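Local coordinates for 2-methyl-aconitate isomerase (Shewanella oneidensis, PDB 5K87), which isomerises 2-methyl-trans-aconitate to 2-methyl-cis-aconitate by base-catalysed proton abstraction in the 2-methylcitrate cycle of propionate breakdown, at residues Lys350-Phe355 with Thr361-Ala366; Thr325-Ile330 with Ala380-Ser385. The protein carries 1 engineered substitution. All blocks are in the same frame, centred on the assembly; numbering follows the deposited sequence.

Contact 1 (Lys350-Phe355 with Thr361-Ala366)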
loop_
_atom_site.group_PDB
_atom_site.type_symbol
_atom_site.label_atom_id
_atom_site.label_comp_id
_atom_site.label_asym_id
_atom_site.label_seq_id
_atom_site.Cartn_x
_atom_site.Cartn_y
_atom_site.Cartn_z
ATOM N N LYS A 350 31.079 14.794 16.751
ATOM C CA LYS A 350 29.969 15.287 15.935
ATOM C C LYS A 350 28.683 15.296 16.732
ATOM O O LYS A 350 28.160 14.236 17.087
ATOM C CB LYS A 350 29.771 14.404 14.702
ATOM C CG LYS A 350 30.896 14.481 13.714
ATOM C CD LYS A 350 30.635 13.628 12.509
ATOM C CE LYS A 350 31.823 13.694 11.580
ATOM N NZ LYS A 350 32.104 15.099 11.172
ATOM N N GLU A 351 28.146 16.481 16.989
ATOM C CA GLU A 351 26.917 16.566 17.773
ATOM C C GLU A 351 25.662 16.287 16.952
ATOM O O GLU A 351 24.592 16.069 17.514
ATOM C CB GLU A 351 26.810 17.902 18.516
ATOM C CG GLU A 351 26.777 19.136 17.645
ATOM C CD GLU A 351 26.862 20.408 18.470
ATOM O OE1 GLU A 351 27.255 20.323 19.654
ATOM O OE2 GLU A 351 26.533 21.490 17.941
ATOM N N ALA A 352 25.796 16.284 15.634
ATOM C CA ALA A 352 24.677 15.956 14.761
ATOM C C ALA A 352 25.207 15.641 13.385
ATOM O O ALA A 352 26.323 16.047 13.035
ATOM C CB ALA A 352 23.695 17.117 14.677
ATOM N N VAL A 353 24.416 14.914 12.604
ATOM C CA VAL A 353 24.674 14.744 11.183
ATOM C C VAL A 353 23.376 14.831 10.415
ATOM O O VAL A 353 22.308 14.443 10.913
ATOM C CB VAL A 353 25.353 13.391 10.832
ATOM C CG1 VAL A 353 26.825 13.389 11.245
ATOM C CG2 VAL A 353 24.581 12.202 11.423
ATOM N N ARG A 354 23.469 15.345 9.199
ATOM C CA ARG A 354 22.390 15.233 8.240
ATOM C C ARG A 354 22.837 14.203 7.230
ATOM O O ARG A 354 23.888 14.357 6.600
ATOM C CB ARG A 354 22.123 16.570 7.546
ATOM C CG ARG A 354 20.920 16.528 6.618
ATOM C CD ARG A 354 20.589 17.897 6.035
ATOM N NE ARG A 354 19.976 18.782 7.020
ATOM C CZ ARG A 354 18.692 18.738 7.361
ATOM N NH1 ARG A 354 17.882 17.848 6.798
ATOM N NH2 ARG A 354 18.217 19.583 8.269
ATOM N N PHE A 355 22.059 13.141 7.075
ATOM C CA PHE A 355 22.426 12.116 6.117
ATOM C C PHE A 355 21.435 12.064 4.962
ATOM O O PHE A 355 20.257 12.425 5.107
ATOM C CB PHE A 355 22.596 10.746 6.790
ATOM C CG PHE A 355 21.340 10.214 7.433
ATOM C CD1 PHE A 355 20.432 9.454 6.702
ATOM C CD2 PHE A 355 21.067 10.464 8.767
ATOM C CE1 PHE A 355 19.273 8.958 7.298
ATOM C CE2 PHE A 355 19.912 9.971 9.365
ATOM C CZ PHE A 355 19.010 9.218 8.629
ATOM N N THR A 361 16.828 13.948 2.859
ATOM C CA THR A 361 17.766 14.034 3.973
ATOM C C THR A 361 17.058 13.967 5.320
ATOM O O THR A 361 15.850 14.177 5.408
ATOM C CB THR A 361 18.629 15.311 3.909
ATOM O OG1 THR A 361 17.837 16.442 4.282
ATOM C CG2 THR A 361 19.181 15.523 2.511
ATOM N N LEU A 362 17.824 13.659 6.361
ATOM C CA LEU A 362 17.307 13.596 7.721
ATOM C C LEU A 362 18.430 14.022 8.654
ATOM O O LEU A 362 19.542 13.496 8.571
ATOM C CB LEU A 362 16.844 12.166 8.044
ATOM C CG LEU A 362 15.978 11.885 9.275
ATOM C CD1 LEU A 362 15.290 10.535 9.102
ATOM C CD2 LEU A 362 16.762 11.910 10.576
ATOM N N ARG A 363 18.147 14.982 9.525
ATOM C CA ARG A 363 19.111 15.441 10.524
ATOM C C ARG A 363 18.824 14.780 11.866
ATOM O O ARG A 363 17.692 14.811 12.368
ATOM C CB ARG A 363 19.037 16.960 10.688
ATOM C CG ARG A 363 20.070 17.510 11.654
ATOM C CD ARG A 363 19.875 19.001 11.883
ATOM N NE ARG A 363 20.979 19.596 12.635
ATOM C CZ ARG A 363 21.051 19.624 13.963
ATOM N NH1 ARG A 363 22.092 20.190 14.561
ATOM N NH2 ARG A 363 20.085 19.084 14.695
ATOM N N VAL A 364 19.853 14.187 12.452
ATOM C CA VAL A 364 19.749 13.564 13.759
ATOM C C VAL A 364 20.907 14.059 14.615
ATOM O O VAL A 364 22.047 14.141 14.146
ATOM C CB VAL A 364 19.740 12.013 13.654
ATOM C CG1 VAL A 364 20.934 11.498 12.833
ATOM C CG2 VAL A 364 19.703 11.384 15.031
ATOM N N GLY A 365 20.611 14.429 15.850
ATOM C CA GLY A 365 21.650 14.857 16.772
ATOM C C GLY A 365 21.833 13.821 17.856
ATOM O O GLY A 365 20.857 13.269 18.345
ATOM N N ALA A 366 23.075 13.534 18.227
ATOM C CA ALA A 366 23.339 12.619 19.333
ATOM C C ALA A 366 24.416 13.201 20.221
ATOM O O ALA A 366 25.490 13.589 19.747
ATOM C CB ALA A 366 23.751 11.255 18.830
HETATM O O HOH W 1 28.128 14.209 20.335
HETATM O O HOH W 2 25.569 12.922 15.947
#

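Contact 2 (Thr325-Ile330 with Ala380-Ser385)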
loop_
_atom_site.group_PDB
_atom_site.type_symbol
_atom_site.label_atom_id
_atom_site.label_comp_id
_atom_site.label_asym_id
_atom_site.label_seq_id
_atom_site.Cartn_x
_atom_site.Cartn_y
_atom_site.Cartn_z
ATOM N N THR A 325 14.454 4.254 14.002
ATOM C CA THR A 325 15.419 3.561 14.856
ATOM C C THR A 325 16.822 3.566 14.251
ATOM O O THR A 325 17.818 3.810 14.955
ATOM C CB THR A 325 15.006 2.118 15.093
ATOM O OG1 THR A 325 14.760 1.509 13.824
ATOM C CG2 THR A 325 13.747 2.050 15.959
ATOM N N ALA A 326 16.905 3.304 12.951
ATOM C CA ALA A 326 18.188 3.318 12.271
ATOM C C ALA A 326 18.763 4.726 12.252
ATOM O O ALA A 326 19.979 4.887 12.321
ATOM C CB ALA A 326 18.049 2.776 10.869
ATOM N N ALA A 327 17.912 5.746 12.174
ATOM C CA ALA A 327 18.379 7.123 12.247
ATOM C C ALA A 327 19.056 7.395 13.592
ATOM O O ALA A 327 20.067 8.093 13.645
ATOM C CB ALA A 327 17.237 8.106 11.992
ATOM N N VAL A 328 18.499 6.852 14.672
ATOM C CA VAL A 328 19.144 6.929 15.975
ATOM C C VAL A 328 20.504 6.224 15.956
ATOM O O VAL A 328 21.488 6.756 16.482
ATOM C CB VAL A 328 18.259 6.342 17.078
ATOM C CG1 VAL A 328 19.037 6.201 18.381
ATOM C CG2 VAL A 328 17.011 7.210 17.259
ATOM N N ALA A 329 20.576 5.045 15.346
ATOM C CA ALA A 329 21.841 4.329 15.249
ATOM C C ALA A 329 22.869 5.132 14.447
ATOM O O ALA A 329 24.057 5.150 14.794
ATOM C CB ALA A 329 21.625 2.949 14.627
ATOM N N ILE A 330 22.427 5.787 13.375
ATOM C CA ILE A 330 23.297 6.620 12.550
ATOM C C ILE A 330 23.839 7.794 13.356
ATOM O O ILE A 330 25.047 8.045 13.367
ATOM C CB ILE A 330 22.564 7.144 11.297
ATOM C CG1 ILE A 330 22.241 5.992 10.352
ATOM C CG2 ILE A 330 23.414 8.198 10.564
ATOM C CD1 ILE A 330 21.166 6.326 9.330
ATOM N N ALA A 380 19.490 10.959 21.652
ATOM C CA ALA A 380 19.494 11.256 20.229
ATOM C C ALA A 380 18.185 11.950 19.896
ATOM O O ALA A 380 17.127 11.583 20.417
ATOM C CB ALA A 380 19.647 9.995 19.418
ATOM N N ILE A 381 18.248 12.963 19.043
ATOM C CA ILE A 381 17.070 13.770 18.755
ATOM C C ILE A 381 16.843 13.924 17.264
ATOM O O ILE A 381 17.787 13.916 16.466
ATOM C CB ILE A 381 17.177 15.170 19.393
ATOM C CG1 ILE A 381 18.244 16.003 18.695
ATOM C CG2 ILE A 381 17.485 15.066 20.882
ATOM C CD1 ILE A 381 18.244 17.454 19.110
ATOM N N MET A 382 15.573 14.024 16.881
ATOM C CA MET A 382 15.216 14.335 15.509
ATOM C C MET A 382 13.803 14.901 15.518
ATOM O O MET A 382 13.092 14.794 16.513
ATOM C CB MET A 382 15.289 13.083 14.632
ATOM C CG MET A 382 14.236 12.048 14.980
ATOM S SD MET A 382 14.345 10.497 14.063
ATOM C CE MET A 382 15.774 9.771 14.845
ATOM N N SER A 383 13.405 15.501 14.411
ATOM C CA SER A 383 12.040 15.976 14.260
ATOM C C SER A 383 11.287 15.119 13.265
ATOM O O SER A 383 11.827 14.723 12.228
ATOM C CB SER A 383 12.032 17.426 13.809
ATOM O OG SER A 383 12.507 18.255 14.855
ATOM N N ARG A 384 10.033 14.840 13.597
ATOM C CA ARG A 384 9.132 14.127 12.706
ATOM C C ARG A 384 7.817 14.916 12.675
ATOM O O ARG A 384 7.806 16.114 12.979
ATOM C CB ARG A 384 8.963 12.677 13.190
ATOM C CG ARG A 384 10.273 11.864 13.271
ATOM C CD ARG A 384 10.678 11.207 11.944
ATOM N NE ARG A 384 11.327 12.119 11.007
ATOM C CZ ARG A 384 11.713 11.767 9.787
ATOM N NH1 ARG A 384 12.322 12.637 9.000
ATOM N NH2 ARG A 384 11.470 10.540 9.341
ATOM N N SER A 385 6.732 14.269 12.263
ATOM C CA SER A 385 5.391 14.849 12.276
ATOM C C SER A 385 4.445 13.664 12.250
ATOM O O SER A 385 4.883 12.526 12.020
ATOM C CB SER A 385 5.158 15.752 11.067
ATOM O OG SER A 385 5.117 15.012 9.850
#

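Contact 1 (Lys350-Phe355 with Thr361-Ala366)
A352–F355 runs antiparallel to T361–A366, the axes of these short strands 4.5 Å apart at closest and their directions 168° apart, and V353 with V364 and F355 with L362 are the hydrogen-bonded pairs. V353 and V364 exchange two nearly straight bonds, each 2.9 Å between the N of one and the O of the other; R354–R363 is the non-hydrogen-bonded pair between the hydrogen-bonded ones, and A352–G365 another at the start. Here the bond from A366 N to E351 O is weak, and a water lies between K350 O and A366 O.

Alternation puts V353, F355, L362 and V364 on one face and R354 and R363, with A352, on the other. On the first, V353 CG2 lies alongside V364 CG1, 4.0 Å away. The F355 ring takes L362 CB over its face in a CH-pi contact, 4.1 Å from the centroid, and meets V364 CG1 at its edge, 3.9 Å from CE2. R354 leaves with CG opposite the backbone N (chi1 -175°) and bends further out, which brings NH1 to T361 OG1 at 2.9 Å, the oxygen tilted 18° from the guanidinium plane; R363 CB covers one face of that group. The extended R363 lays its guanidinium over A352 CB, NH1 at 3.5 Å. A leucine in place of R354 would probably leave T361 OG1 without this donor and uncover the R363 methylene.

F355 and L362 pack on A327 of helix 324-334, so this beta hairpin turns its apolar face to a helix, an arrangement consistent with the curled sheet around a central helix of the diaminopimelate epimerase-like fold.

Contact 2 (Thr325-Ile330 with Ala380-Ser385)
A327 and V328 meet A380 and M382 without any flat group between them: all four side chains are aliphatic or thioether, and within the two segments the one planar side chain is the R384 guanidinium, which stands apart from the helix, its NE bonded to S383 O within its own segment at 2.9 Å, with that oxygen in the guanidinium plane. The contact itself rests on the methyl of M382. CE lies 3.6 Å from A327 CB and, at nearly the same distance, 3.7 Å from V328 CG2, so that it touches two successive residues of the helix at once. A bend at the last torsion (chi3 74°) turns the methyl to the helix, and the M382 and V328 side chains cross at about a right angle. The other branch of V328, CG1, reaches A380 CB at 4.0 Å. The small side chains of A327 and A380 fit the spacing, with the helix and strand axes 8.6 Å apart and their directions at 129°.

Around this buried core F183 of strand 179-184 touches both V328 and M382. L362 of strand 360-371 lies against A327, and F228 of strand 225-230 packs on A329 and I330, leaving helix 324-334 bordered by strands from several directions.

The centres of contacts 1 and 2 lie about 8 Å apart, and strand 360-371 pairs with 352-357 in contact 1 and with 374-391, the strand of contact 2. G365 O and I381 N, 2.7 Å apart, make a probable hydrogen bond between them. V364 CG2 packs on A327 O at 3.6 Å, and L362 CD1 lies 3.6 Å from R384 NH1. Helix 324-334, part of contact 2 and covered by side chains of contact 1, leads to the substrate site. Substrate-binding G324 begins it, and R384 NH2 bonds to OD1 of substrate-binding N111. The L362 and A327 side chains each lie about 8 Å from the bound malonate, probably in a second shell, whereas T325 OG1 bonds to it directly.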